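Long-range contact in single-stranded DNA-binding protein (Thermus aquaticus, PDB 2IHF), which binds single-stranded DNA and probably recruits partner proteins to it during replication, recombination and repair: residues V56-R61 and V99-I104. The protein carries 1 engineered substitution. Residues are numbered along the deposited sequence; the frame is centred on the assembly and turned at random.
Sequences VRLLGR and VRAEFI
Bends at chi2 (88°) and chi3 (-127°) turn the Arg100 side chain towards the neighbouring strand, where its guanidinium meets Leu59; Val56, with CG1 trans to its own nitrogen (chi1 170°), sends that methyl to Ala101. The two strands run parallel, the pairing that closes the barrel in an OB fold, here in the first of the chain's two SSB domains; helix 61-66 and strand 75-86 lie between them in sequence. Arg57 holds the ladder through both backbone polar atoms. Its N gives a nearly straight bond to Val99 O at 3.0 Å, and its O accepts Ala101 N at 2.9 Å, with the donor well above the carbonyl plane. The same oxygen takes a weak, bent bond from Arg100 NE at 3.4 Å. Leu59 crosses that side chain at about a right angle and lays CD1 over one guanidinium face, towards its rim. The Arg57 side chain leads away to a salt bridge from NE to Asp31 OD1 on strand 28-41. On the buried face, Val56 CG2 lies 4.1 Å from Val99 CB. At Glu102 the strand is broken by a classic beta bulge, Glu102 and Phe103 being set against the single Glu79 of strand 75-86. Ala101 O is buried with no partner in the model; Arg100 NH2 comes within 2.9 Å of it, but at an angle too poor for a hydrogen bond. After the corner Ile104 points back to Leu58, and Trp66 of helix 61-66 touches both. Packing is tight at two points: Val56 CG1 sits 3.4 Å from Ala101 CB, and Leu58 CD1 meets Ile104 CD1 at 3.5 Å.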
loop_
_atom_site.group_PDB
_atom_site.type_symbol
_atom_site.label_atom_id
_atom_site.label_comp_id
_atom_site.label_asym_id
_atom_site.label_seq_id
_atom_site.Cartn_x
_atom_site.Cartn_y
_atom_site.Cartn_z
ATOM N N VAL A 56 9.025 -14.754 5.370
ATOM C CA VAL A 56 7.754 -14.646 4.681
ATOM C C VAL A 56 7.314 -16.051 4.291
ATOM O O VAL A 56 8.107 -16.828 3.760
ATOM C CB VAL A 56 7.901 -13.750 3.424
ATOM C CG1 VAL A 56 6.655 -13.826 2.578
ATOM C CG2 VAL A 56 8.153 -12.301 3.843
ATOM N N ARG A 57 6.056 -16.386 4.565
ATOM C CA ARG A 57 5.556 -17.713 4.233
ATOM C C ARG A 57 4.539 -17.756 3.108
ATOM O O ARG A 57 3.487 -17.126 3.184
ATOM C CB ARG A 57 4.959 -18.390 5.466
ATOM C CG ARG A 57 4.234 -19.684 5.130
ATOM C CD ARG A 57 3.989 -20.515 6.361
ATOM N NE ARG A 57 5.246 -20.831 7.024
ATOM C CZ ARG A 57 5.338 -21.548 8.140
ATOM N NH1 ARG A 57 4.236 -22.024 8.713
ATOM N NH2 ARG A 57 6.526 -21.778 8.688
ATOM N N LEU A 58 4.876 -18.521 2.070
ATOM C CA LEU A 58 4.031 -18.732 0.893
ATOM C C LEU A 58 3.417 -20.117 1.040
ATOM O O LEU A 58 4.068 -21.042 1.531
ATOM C CB LEU A 58 4.869 -18.705 -0.388
ATOM C CG LEU A 58 4.630 -17.641 -1.451
ATOM C CD1 LEU A 58 5.450 -17.994 -2.683
ATOM C CD2 LEU A 58 3.167 -17.575 -1.807
ATOM N N LEU A 59 2.174 -20.263 0.607
ATOM C CA LEU A 59 1.504 -21.546 0.717
ATOM C C LEU A 59 0.909 -22.036 -0.588
ATOM O O LEU A 59 0.462 -21.252 -1.428
ATOM C CB LEU A 59 0.371 -21.477 1.749
ATOM C CG LEU A 59 0.634 -21.291 3.240
ATOM C CD1 LEU A 59 -0.701 -21.223 3.946
ATOM C CD2 LEU A 59 1.459 -22.437 3.794
ATOM N N GLY A 60 0.919 -23.355 -0.734
ATOM C CA GLY A 60 0.328 -24.020 -1.879
ATOM C C GLY A 60 0.793 -23.738 -3.286
ATOM O O GLY A 60 1.992 -23.681 -3.565
ATOM N N ARG A 61 -0.193 -23.575 -4.166
ATOM C CA ARG A 61 0.017 -23.332 -5.591
ATOM C C ARG A 61 1.274 -22.532 -5.913
ATOM O O ARG A 61 2.227 -23.070 -6.482
ATOM C CB ARG A 61 -1.226 -22.656 -6.206
ATOM C CG ARG A 61 -1.530 -21.233 -5.706
ATOM C CD ARG A 61 -2.070 -21.180 -4.267
ATOM N NE ARG A 61 -3.457 -21.643 -4.166
ATOM C CZ ARG A 61 -3.828 -22.909 -3.969
ATOM N NH1 ARG A 61 -2.916 -23.867 -3.839
ATOM N NH2 ARG A 61 -5.116 -23.223 -3.907
ATOM N N VAL A 99 4.706 -12.828 8.486
ATOM C CA VAL A 99 4.111 -12.322 7.270
ATOM C C VAL A 99 3.707 -13.539 6.430
ATOM O O VAL A 99 4.514 -14.426 6.164
ATOM C CB VAL A 99 5.109 -11.454 6.482
ATOM C CG1 VAL A 99 4.473 -10.976 5.193
ATOM C CG2 VAL A 99 5.550 -10.272 7.322
ATOM N N ARG A 100 2.440 -13.591 6.054
ATOM C CA ARG A 100 1.926 -14.655 5.207
ATOM C C ARG A 100 1.811 -13.979 3.847
ATOM O O ARG A 100 1.024 -13.051 3.685
ATOM C CB ARG A 100 0.542 -15.090 5.702
ATOM C CG ARG A 100 -0.345 -15.782 4.666
ATOM C CD ARG A 100 -0.113 -17.272 4.614
ATOM N NE ARG A 100 0.166 -17.701 3.251
ATOM C CZ ARG A 100 -0.685 -17.604 2.233
ATOM N NH1 ARG A 100 -1.898 -17.094 2.425
ATOM N NH2 ARG A 100 -0.304 -17.994 1.012
ATOM N N ALA A 101 2.608 -14.410 2.877
ATOM C CA ALA A 101 2.535 -13.817 1.537
ATOM C C ALA A 101 1.346 -14.340 0.728
ATOM O O ALA A 101 1.137 -15.546 0.620
ATOM C CB ALA A 101 3.824 -14.091 0.771
ATOM N N GLU A 102 0.551 -13.444 0.163
ATOM C CA GLU A 102 -0.555 -13.902 -0.655
ATOM C C GLU A 102 0.021 -14.262 -2.012
ATOM O O GLU A 102 -0.421 -15.214 -2.642
ATOM C CB GLU A 102 -1.607 -12.820 -0.765
ATOM C CG GLU A 102 -2.150 -12.474 0.587
ATOM C CD GLU A 102 -3.294 -11.519 0.498
ATOM O OE1 GLU A 102 -3.059 -10.353 0.108
ATOM O OE2 GLU A 102 -4.429 -11.940 0.810
ATOM N N PHE A 103 1.009 -13.486 -2.454
ATOM C CA PHE A 103 1.705 -13.755 -3.709
ATOM C C PHE A 103 3.086 -13.107 -3.663
ATOM O O PHE A 103 3.340 -12.202 -2.858
ATOM C CB PHE A 103 0.889 -13.244 -4.919
ATOM C CG PHE A 103 0.802 -11.750 -5.022
ATOM C CD1 PHE A 103 1.824 -11.021 -5.644
ATOM C CD2 PHE A 103 -0.287 -11.060 -4.481
ATOM C CE1 PHE A 103 1.775 -9.620 -5.728
ATOM C CE2 PHE A 103 -0.353 -9.649 -4.556
ATOM C CZ PHE A 103 0.683 -8.935 -5.181
ATOM N N ILE A 104 4.006 -13.610 -4.476
ATOM C CA ILE A 104 5.327 -13.001 -4.546
ATOM C C ILE A 104 5.693 -12.842 -6.014
ATOM O O ILE A 104 5.181 -13.562 -6.876
ATOM C CB ILE A 104 6.455 -13.824 -3.841
ATOM C CG1 ILE A 104 6.678 -15.150 -4.564
ATOM C CG2 ILE A 104 6.125 -14.048 -2.386
ATOM C CD1 ILE A 104 7.861 -15.899 -4.044
#